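Local coordinates for protein superoxide dismutase (Acidilobus saccharovorans, PDB 4FFK) that catalyses the dismutation of superoxide to dioxygen and hydrogen peroxide at a mononuclear iron centre, as an iron superoxide dismutase of the iron/manganese family, at residues T93-N98 against L175-F180; E32-A37 against W199-N204; K119-F124 against G153-L158. All blocks are in the same frame, centred on the assembly; numbering follows the deposited sequence.

Contact 1: residues T93-N98 against L175-F180. With FE (Fe (III) ion), chain B.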
loop_
_atom_site.group_PDB
_atom_site.type_symbol
_atom_site.label_atom_id
_atom_site.label_comp_id
_atom_site.label_asym_id
_atom_site.label_seq_id
_atom_site.Cartn_x
_atom_site.Cartn_y
_atom_site.Cartn_z
ATOM N N THR A 93 -1.214 6.294 20.938
ATOM C CA THR A 93 -1.797 6.137 22.257
ATOM C C THR A 93 -1.322 4.857 22.953
ATOM O O THR A 93 -0.920 4.896 24.116
ATOM C CB THR A 93 -3.281 6.163 22.179
ATOM O OG1 THR A 93 -3.662 7.423 21.627
ATOM C CG2 THR A 93 -3.854 5.990 23.583
ATOM N N LEU A 94 -1.362 3.746 22.232
ATOM C CA LEU A 94 -0.815 2.464 22.704
ATOM C C LEU A 94 0.658 2.588 23.003
ATOM O O LEU A 94 1.144 2.235 24.117
ATOM C CB LEU A 94 -1.028 1.397 21.634
ATOM C CG LEU A 94 -0.556 -0.012 21.945
ATOM C CD1 LEU A 94 -1.210 -0.485 23.244
ATOM C CD2 LEU A 94 -0.957 -0.926 20.783
ATOM N N TYR A 95 1.397 3.060 22.020
ATOM C CA TYR A 95 2.827 3.232 22.171
ATOM C C TYR A 95 3.208 3.929 23.493
ATOM O O TYR A 95 4.055 3.421 24.203
ATOM C CB TYR A 95 3.299 4.076 21.026
ATOM C CG TYR A 95 4.749 4.380 20.971
ATOM C CD1 TYR A 95 5.181 5.695 20.947
ATOM C CD2 TYR A 95 5.694 3.346 20.786
ATOM C CE1 TYR A 95 6.487 5.997 20.829
ATOM C CE2 TYR A 95 7.011 3.653 20.617
ATOM C CZ TYR A 95 7.401 4.976 20.694
ATOM O OH TYR A 95 8.695 5.290 20.547
ATOM N N TRP A 96 2.608 5.077 23.788
ATOM C CA TRP A 96 2.973 5.771 25.059
ATOM C C TRP A 96 2.654 4.947 26.264
ATOM O O TRP A 96 3.432 4.968 27.238
ATOM C CB TRP A 96 2.245 7.089 25.201
ATOM C CG TRP A 96 2.264 7.934 23.996
ATOM C CD1 TRP A 96 1.179 8.451 23.355
ATOM C CD2 TRP A 96 3.407 8.417 23.315
ATOM N NE1 TRP A 96 1.576 9.252 22.341
ATOM C CE2 TRP A 96 2.934 9.233 22.251
ATOM C CE3 TRP A 96 4.782 8.225 23.458
ATOM C CZ2 TRP A 96 3.794 9.853 21.352
ATOM C CZ3 TRP A 96 5.641 8.865 22.569
ATOM C CH2 TRP A 96 5.126 9.659 21.525
ATOM N N LEU A 97 1.504 4.284 26.234
ATOM C CA LEU A 97 0.995 3.489 27.369
ATOM C C LEU A 97 1.885 2.287 27.619
ATOM O O LEU A 97 2.053 1.804 28.776
ATOM C CB LEU A 97 -0.447 3.059 27.131
ATOM C CG LEU A 97 -1.483 4.196 27.196
ATOM C CD1 LEU A 97 -2.823 3.645 26.682
ATOM C CD2 LEU A 97 -1.629 4.774 28.683
ATOM N N ASN A 98 2.501 1.812 26.559
ATOM C CA ASN A 98 3.331 0.653 26.623
ATOM C C ASN A 98 4.719 0.921 27.225
ATOM O O ASN A 98 5.498 0.015 27.337
ATOM C CB ASN A 98 3.607 0.144 25.207
ATOM C CG ASN A 98 2.420 -0.555 24.562
ATOM O OD1 ASN A 98 2.353 -0.619 23.326
ATOM N ND2 ASN A 98 1.515 -1.134 25.367
ATOM N N LEU A 175 1.004 -4.439 22.388
ATOM C CA LEU A 175 2.256 -3.756 22.597
ATOM C C LEU A 175 2.690 -3.323 21.220
ATOM O O LEU A 175 2.530 -4.065 20.279
ATOM C CB LEU A 175 3.277 -4.770 23.137
ATOM C CG LEU A 175 4.737 -4.337 23.128
ATOM C CD1 LEU A 175 4.958 -3.115 24.066
ATOM C CD2 LEU A 175 5.551 -5.551 23.531
ATOM N N ALA A 176 3.204 -2.123 21.103
ATOM C CA ALA A 176 3.529 -1.613 19.785
ATOM C C ALA A 176 4.769 -0.800 19.922
ATOM O O ALA A 176 4.932 -0.053 20.898
ATOM C CB ALA A 176 2.347 -0.771 19.258
ATOM N N VAL A 177 5.646 -0.909 18.947
ATOM C CA VAL A 177 6.787 -0.013 18.895
ATOM C C VAL A 177 6.689 0.731 17.554
ATOM O O VAL A 177 6.514 0.125 16.520
ATOM C CB VAL A 177 8.132 -0.761 19.027
ATOM C CG1 VAL A 177 8.262 -1.904 18.024
ATOM C CG2 VAL A 177 9.293 0.208 18.910
ATOM N N ASP A 178 6.764 2.029 17.636
ATOM C CA ASP A 178 6.821 2.901 16.455
ATOM C C ASP A 178 8.188 2.900 15.861
ATOM O O ASP A 178 9.213 3.168 16.546
ATOM C CB ASP A 178 6.517 4.288 16.982
ATOM C CG ASP A 178 6.274 5.299 15.925
ATOM O OD1 ASP A 178 6.260 4.994 14.749
ATOM O OD2 ASP A 178 6.006 6.422 16.346
ATOM N N VAL A 179 8.253 2.615 14.562
ATOM C CA VAL A 179 9.494 2.791 13.818
ATOM C C VAL A 179 9.374 3.734 12.630
ATOM O O VAL A 179 10.180 3.702 11.696
ATOM C CB VAL A 179 10.103 1.468 13.380
ATOM C CG1 VAL A 179 10.484 0.658 14.574
ATOM C CG2 VAL A 179 9.052 0.622 12.525
ATOM N N PHE A 180 8.420 4.657 12.703
ATOM C CA PHE A 180 8.608 5.822 11.931
ATOM C C PHE A 180 9.877 6.517 12.393
ATOM O O PHE A 180 10.186 6.534 13.572
ATOM C CB PHE A 180 7.515 6.812 12.206
ATOM C CG PHE A 180 6.282 6.585 11.432
ATOM C CD1 PHE A 180 5.875 7.595 10.544
ATOM C CD2 PHE A 180 5.508 5.424 11.612
ATOM C CE1 PHE A 180 4.625 7.464 9.810
ATOM C CE2 PHE A 180 4.307 5.268 10.861
ATOM C CZ PHE A 180 3.904 6.318 9.981
HETATM FE FE FE B . 5.168 8.038 15.725
HETATM O O HOH W 1 5.912 1.300 23.229
HETATM O O HOH W 2 4.525 7.084 14.026
#

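Contact 2: residues E32-A37 against W199-N204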
loop_
_atom_site.group_PDB
_atom_site.type_symbol
_atom_site.label_atom_id
_atom_site.label_comp_id
_atom_site.label_asym_id
_atom_site.label_seq_id
_atom_site.Cartn_x
_atom_site.Cartn_y
_atom_site.Cartn_z
ATOM N N GLU A 32 14.148 9.040 29.379
ATOM C CA GLU A 32 15.581 9.235 29.246
ATOM C C GLU A 32 16.389 8.128 29.953
ATOM O O GLU A 32 15.940 7.572 30.942
ATOM C CB GLU A 32 15.985 10.599 29.797
ATOM C CG GLU A 32 15.223 11.749 29.224
ATOM C CD GLU A 32 16.016 12.502 28.224
ATOM O OE1 GLU A 32 17.010 11.929 27.663
ATOM O OE2 GLU A 32 15.639 13.673 28.000
ATOM N N PRO A 33 17.576 7.799 29.436
ATOM C CA PRO A 33 18.210 8.352 28.262
ATOM C C PRO A 33 17.779 7.613 26.962
ATOM O O PRO A 33 18.356 7.851 25.916
ATOM C CB PRO A 33 19.691 8.080 28.540
ATOM C CG PRO A 33 19.640 6.727 29.237
ATOM C CD PRO A 33 18.378 6.699 30.027
ATOM N N ILE A 34 16.771 6.739 27.039
ATOM C CA ILE A 34 16.420 5.898 25.864
ATOM C C ILE A 34 15.662 6.701 24.815
ATOM O O ILE A 34 15.976 6.641 23.641
ATOM C CB ILE A 34 15.649 4.651 26.273
ATOM C CG1 ILE A 34 16.573 3.793 27.152
ATOM C CG2 ILE A 34 15.260 3.828 25.059
ATOM C CD1 ILE A 34 15.825 2.674 27.843
ATOM N N ILE A 35 14.696 7.453 25.282
ATOM C CA ILE A 35 14.008 8.357 24.425
ATOM C C ILE A 35 14.010 9.712 25.089
ATOM O O ILE A 35 13.585 9.823 26.240
ATOM C CB ILE A 35 12.575 7.911 24.183
ATOM C CG1 ILE A 35 12.542 6.515 23.516
ATOM C CG2 ILE A 35 11.821 9.007 23.340
ATOM C CD1 ILE A 35 11.093 5.951 23.340
ATOM N N SER A 36 14.454 10.715 24.333
ATOM C CA SER A 36 14.648 12.050 24.853
ATOM C C SER A 36 13.359 12.787 25.113
ATOM O O SER A 36 12.329 12.523 24.509
ATOM C CB SER A 36 15.594 12.892 23.990
ATOM O OG SER A 36 15.081 13.257 22.715
ATOM N N ALA A 37 13.413 13.708 26.076
ATOM C CA ALA A 37 12.329 14.616 26.264
ATOM C C ALA A 37 11.966 15.287 24.964
ATOM O O ALA A 37 10.790 15.514 24.740
ATOM C CB ALA A 37 12.712 15.722 27.297
ATOM N N TRP A 199 14.488 0.212 23.362
ATOM C CA TRP A 199 13.094 0.398 23.686
ATOM C C TRP A 199 12.583 -0.706 24.594
ATOM O O TRP A 199 11.751 -0.464 25.450
ATOM C CB TRP A 199 12.299 0.500 22.359
ATOM C CG TRP A 199 10.808 0.338 22.533
ATOM C CD1 TRP A 199 9.883 1.321 22.840
ATOM C CD2 TRP A 199 10.076 -0.859 22.348
ATOM N NE1 TRP A 199 8.631 0.759 22.898
ATOM C CE2 TRP A 199 8.720 -0.566 22.585
ATOM C CE3 TRP A 199 10.435 -2.175 22.026
ATOM C CZ2 TRP A 199 7.687 -1.552 22.504
ATOM C CZ3 TRP A 199 9.427 -3.148 21.974
ATOM C CH2 TRP A 199 8.054 -2.819 22.198
ATOM N N TRP A 200 13.150 -1.902 24.472
ATOM C CA TRP A 200 12.849 -3.008 25.403
ATOM C C TRP A 200 12.880 -2.621 26.858
ATOM O O TRP A 200 12.060 -3.112 27.650
ATOM C CB TRP A 200 13.749 -4.221 25.151
ATOM C CG TRP A 200 13.439 -4.867 23.817
ATOM C CD1 TRP A 200 14.065 -4.637 22.663
ATOM C CD2 TRP A 200 12.346 -5.739 23.515
ATOM N NE1 TRP A 200 13.495 -5.363 21.648
ATOM C CE2 TRP A 200 12.407 -6.017 22.141
ATOM C CE3 TRP A 200 11.286 -6.252 24.260
ATOM C CZ2 TRP A 200 11.487 -6.842 21.510
ATOM C CZ3 TRP A 200 10.382 -7.100 23.637
ATOM C CH2 TRP A 200 10.490 -7.375 22.285
ATOM N N ASP A 201 13.788 -1.712 27.198
ATOM C CA ASP A 201 13.964 -1.292 28.607
ATOM C C ASP A 201 12.913 -0.331 29.103
ATOM O O ASP A 201 12.911 0.043 30.286
ATOM C CB ASP A 201 15.340 -0.669 28.799
ATOM C CG ASP A 201 16.446 -1.655 28.490
ATOM O OD1 ASP A 201 16.203 -2.849 28.695
ATOM O OD2 ASP A 201 17.519 -1.254 28.013
ATOM N N LEU A 202 12.049 0.123 28.190
ATOM C CA LEU A 202 10.988 1.033 28.563
ATOM C C LEU A 202 9.659 0.347 28.681
ATOM O O LEU A 202 8.684 0.946 29.138
ATOM C CB LEU A 202 10.885 2.123 27.509
ATOM C CG LEU A 202 12.054 3.098 27.429
ATOM C CD1 LEU A 202 11.699 4.188 26.502
ATOM C CD2 LEU A 202 12.283 3.680 28.853
ATOM N N ILE A 203 9.587 -0.905 28.259
ATOM C CA ILE A 203 8.259 -1.535 28.185
ATOM C C ILE A 203 7.616 -1.606 29.551
ATOM O O ILE A 203 8.201 -2.139 30.507
ATOM C CB ILE A 203 8.280 -2.911 27.494
ATOM C CG1 ILE A 203 8.674 -2.725 26.038
ATOM C CG2 ILE A 203 6.882 -3.555 27.512
ATOM C CD1 ILE A 203 9.240 -3.946 25.409
ATOM N N ASN A 204 6.450 -0.992 29.654
ATOM C CA ASN A 204 5.564 -1.260 30.746
ATOM C C ASN A 204 4.814 -2.576 30.557
ATOM O O ASN A 204 3.701 -2.647 30.005
ATOM C CB ASN A 204 4.661 -0.080 30.986
ATOM C CG ASN A 204 3.823 -0.260 32.222
ATOM O OD1 ASN A 204 3.209 0.666 32.670
ATOM N ND2 ASN A 204 3.751 -1.475 32.725
#

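Contact 3: residues K119-F124 against G153-L158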
loop_
_atom_site.group_PDB
_atom_site.type_symbol
_atom_site.label_atom_id
_atom_site.label_comp_id
_atom_site.label_asym_id
_atom_site.label_seq_id
_atom_site.Cartn_x
_atom_site.Cartn_y
_atom_site.Cartn_z
ATOM N N LYS A 119 4.530 -19.430 25.600
ATOM C CA LYS A 119 3.731 -20.418 24.870
ATOM C C LYS A 119 3.823 -20.235 23.347
ATOM O O LYS A 119 4.022 -21.191 22.604
ATOM C CB LYS A 119 2.278 -20.421 25.366
ATOM C CG LYS A 119 1.376 -21.375 24.605
ATOM C CD LYS A 119 -0.014 -21.390 25.232
ATOM C CE LYS A 119 -0.824 -22.489 24.575
ATOM N NZ LYS A 119 -2.266 -22.428 24.923
ATOM N N PHE A 120 3.733 -18.982 22.897
ATOM C CA PHE A 120 3.583 -18.759 21.454
ATOM C C PHE A 120 4.910 -18.493 20.730
ATOM O O PHE A 120 5.011 -18.684 19.519
ATOM C CB PHE A 120 2.504 -17.708 21.198
ATOM C CG PHE A 120 1.179 -18.077 21.783
ATOM C CD1 PHE A 120 0.535 -19.268 21.384
ATOM C CD2 PHE A 120 0.549 -17.273 22.733
ATOM C CE1 PHE A 120 -0.701 -19.618 21.919
ATOM C CE2 PHE A 120 -0.693 -17.649 23.306
ATOM C CZ PHE A 120 -1.305 -18.826 22.899
ATOM N N PHE A 121 5.957 -18.132 21.473
ATOM C CA PHE A 121 7.264 -17.911 20.842
ATOM C C PHE A 121 8.392 -18.756 21.435
ATOM O O PHE A 121 9.545 -18.693 20.977
ATOM C CB PHE A 121 7.659 -16.432 20.897
ATOM C CG PHE A 121 6.578 -15.523 20.419
ATOM C CD1 PHE A 121 5.603 -15.099 21.306
ATOM C CD2 PHE A 121 6.511 -15.162 19.064
ATOM C CE1 PHE A 121 4.560 -14.261 20.901
ATOM C CE2 PHE A 121 5.441 -14.344 18.622
ATOM C CZ PHE A 121 4.499 -13.882 19.551
ATOM N N GLY A 122 8.050 -19.529 22.457
ATOM C CA GLY A 122 9.021 -20.485 22.991
ATOM C C GLY A 122 9.683 -19.941 24.235
ATOM O O GLY A 122 9.797 -20.655 25.252
ATOM N N SER A 123 10.133 -18.685 24.154
ATOM C CA SER A 123 10.806 -18.001 25.257
ATOM C C SER A 123 10.674 -16.530 25.032
ATOM O O SER A 123 10.455 -16.113 23.895
ATOM C CB SER A 123 12.299 -18.349 25.283
ATOM O OG SER A 123 12.925 -18.000 24.067
ATOM N N PHE A 124 10.852 -15.742 26.097
ATOM C CA PHE A 124 10.954 -14.311 25.928
ATOM C C PHE A 124 12.051 -13.887 24.952
ATOM O O PHE A 124 11.860 -12.946 24.155
ATOM C CB PHE A 124 11.105 -13.567 27.235
ATOM C CG PHE A 124 11.063 -12.092 27.045
ATOM C CD1 PHE A 124 9.860 -11.471 26.686
ATOM C CD2 PHE A 124 12.218 -11.319 27.139
ATOM C CE1 PHE A 124 9.807 -10.084 26.480
ATOM C CE2 PHE A 124 12.157 -9.924 26.920
ATOM C CZ PHE A 124 10.951 -9.320 26.601
ATOM N N GLY A 153 -6.878 -17.307 20.164
ATOM C CA GLY A 153 -6.199 -17.065 21.416
ATOM C C GLY A 153 -4.679 -16.968 21.303
ATOM O O GLY A 153 -4.031 -16.752 22.313
ATOM N N ASP A 154 -4.119 -17.106 20.095
ATOM C CA ASP A 154 -2.654 -16.991 19.870
ATOM C C ASP A 154 -2.218 -15.517 19.920
ATOM O O ASP A 154 -2.980 -14.625 19.551
ATOM C CB ASP A 154 -2.233 -17.582 18.518
ATOM C CG ASP A 154 -2.091 -19.120 18.521
ATOM O OD1 ASP A 154 -2.599 -19.781 19.455
ATOM O OD2 ASP A 154 -1.452 -19.686 17.616
ATOM N N LEU A 155 -1.006 -15.276 20.435
ATOM C CA LEU A 155 -0.327 -14.018 20.178
ATOM C C LEU A 155 0.150 -14.058 18.777
ATOM O O LEU A 155 0.516 -15.094 18.305
ATOM C CB LEU A 155 0.833 -13.789 21.166
ATOM C CG LEU A 155 0.360 -13.567 22.609
ATOM C CD1 LEU A 155 1.569 -13.443 23.492
ATOM C CD2 LEU A 155 -0.480 -12.295 22.801
ATOM N N ARG A 156 0.163 -12.902 18.098
ATOM C CA ARG A 156 0.721 -12.821 16.750
ATOM C C ARG A 156 1.548 -11.553 16.716
ATOM O O ARG A 156 1.165 -10.563 17.323
ATOM C CB ARG A 156 -0.382 -12.644 15.669
ATOM C CG ARG A 156 -1.330 -13.805 15.522
ATOM C CD ARG A 156 -0.682 -15.039 14.897
ATOM N NE ARG A 156 -1.724 -16.072 14.751
ATOM C CZ ARG A 156 -1.674 -17.291 15.272
ATOM N NH1 ARG A 156 -0.587 -17.740 15.897
ATOM N NH2 ARG A 156 -2.698 -18.104 15.084
ATOM N N ILE A 157 2.669 -11.634 16.046
ATOM C CA ILE A 157 3.453 -10.421 15.769
ATOM C C ILE A 157 2.967 -9.851 14.439
ATOM O O ILE A 157 2.871 -10.532 13.453
ATOM C CB ILE A 157 4.912 -10.731 15.723
ATOM C CG1 ILE A 157 5.366 -11.108 17.146
ATOM C CG2 ILE A 157 5.735 -9.476 15.187
ATOM C CD1 ILE A 157 6.870 -11.487 17.208
ATOM N N LEU A 158 2.654 -8.574 14.447
ATOM C CA LEU A 158 2.271 -7.902 13.206
ATOM C C LEU A 158 3.295 -6.853 12.828
ATOM O O LEU A 158 3.904 -6.225 13.682
ATOM C CB LEU A 158 0.963 -7.159 13.435
ATOM C CG LEU A 158 -0.076 -8.059 14.142
ATOM C CD1 LEU A 158 -1.293 -7.189 14.281
ATOM C CD2 LEU A 158 -0.354 -9.311 13.429
#

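Contact 1: residues T93-N98 against L175-F180
Tyr95 of helix 75-97 and Asn98, three residues on, pack against strand 172-178, outermost in the sheet within this chain, in a buried helix-on-sheet contact beside the iron. The axes of 93-97 and 175-178 cross at -103° and come within 7.2 Å. The Tyr95 ring turns one face to Asp178. Asp178 CB sits 3.9 Å from the ring centroid, a CH-pi contact, and the ring and carboxylate planes are 86° apart. With chi1 at -180° the ring extends from the helix so that its CD2/CE2 side reaches Ala176 O and Asp178. Ala176 O lies at the ring's edge. Tyr95 OH is hydrogen-bonded to Tyr195 OH.

The direct hydrogen bond is made by Asn98. Ala176 N gives its hydrogen to Asn98 OD1 at 2.8 Å; the bond is bent, and the donor stands above the carbonyl plane. Asn98 ND2 binds Asp207 OD2 and Leu174 O, so both ends of the amide are held. Leu175 CD1 curls back to touch Asn98 CG at 3.6 Å. Water 1 donates to both Tyr95 O and Ala176 O and ties the two backbones together. Leu94 CD2 adds an apolar touch on Ala176 CB at 3.6 Å.

Asp178 OD2 binds the iron at 1.9 Å, and Asp178 OD1 accepts from Phe180 N at 3.0 Å in an Asx turn. His43, His92, His182 and water 2 complete the iron's ligands. One aspartate, three histidines and a solvent molecule form the metal site typical of iron and manganese superoxide dismutases.

Contact 2: residues E32-A37 against W199-N204
Ile34 and Leu202 make the main touch; their side chains run antiparallel alongside one another. Ile34 CD1 rests 3.8 Å from Leu202 CG, while Ile34 CG2 meets Leu202 CD1 at 3.9 Å. The CD1 end of Ile34 also reaches Asp201 CB at 3.5 Å, the aliphatic part of that residue. With chi1 -64° and chi2 168° the extended branch lays CD1 between Asp201 CB and Leu202, while CG2 also lies on Leu202. Ile35 approaches Leu202 at a slant, its CD1 3.7 Å from Leu202 CD1. The contact is wholly apolar: no hydrogen bond crosses it.

Polar bonds within and around each segment hold its turns. In 32-37, Ala37 N bonds to Glu32 OE2 at 2.9 Å, nearly straight, from above the carboxylate plane. Ser36, the N-cap residue of helix 37-66, bonds through OG to Thr39 N and to Asp187 OD2. Ile34 O is bonded to Tyr188 OH. In 199-204, Leu202 N bonds to Trp199 O at 2.8 Å.

The contact joins the approach to helix 37-66 with the link from helix 192-199 to helix 205-216. Trp199 continues inward onto strand 172-178, through Leu175 and Val177.

Contact 3: residues K119-F124 against G153-L158
The Phe120 ring lies against the backbone of 153-155. One face takes Asp154 CA, 3.9 Å from the ring centroid and 14° off its normal, a CH-pi contact, together with Leu155 N. Lys119 CG lies over the opposite face, so the ring is sandwiched. Asp154 OD1 comes within 3.1 Å of Phe120 CE1, with ring and carboxylate planes 42° apart. Leu155 CG meets Phe120 CD2 at 3.7 Å, its side chain at about a right angle to that of Phe120.

Phe121 reaches further along the strand. Its CE1 touches Leu155 CB at 3.8 Å and its CE2 touches Ile157 CD1 at 3.5 Å, bridging two residues that flank Arg156. With chi1 -50° the ring's end comes close to Leu155 and Ile157. Leu155 thus meets both phenylalanines.

Arg156 NH1 forms a salt bridge to Asp154 OD2 at 2.7 Å, using the anti lone pair of that oxygen. Asp154 OD2 and Arg156 NH2 also bond the backbone of Lys17 of the second subunit, at its N and O respectively.

The contact sets the end of helix 111-121 against strand 155-161, outermost within this chain. Leu155 continues onto Ile113, Ala116 and Ile117 of that helix, and Ile157 packs on helix 124-136. Phe121 and Leu155 both touch Leu146 of strand 142-148.

All three contacts are buried, but at different distances from the middle: their centres lie about 4, 15 and 18 Å from the centre of the chain. Contacts 1 and 3 reach the two outermost strands, within this chain, of one antiparallel sheet. Contacts 1 and 2 each join the alpha-hairpin and C-terminal domains, whereas contact 3 stays within the latter. Contact 1 mixes polar bonds, water and metal; contact 2 is aliphatic; contact 3 sets phenylalanine rings on backbone and aliphatic groups, with a salt bridge inside 153-158 beside the second subunit. Contacts 1 and 2 meet through a probable Asn98 O to Asn204 N bond, and Trp200 touches Phe124 between contacts 2 and 3.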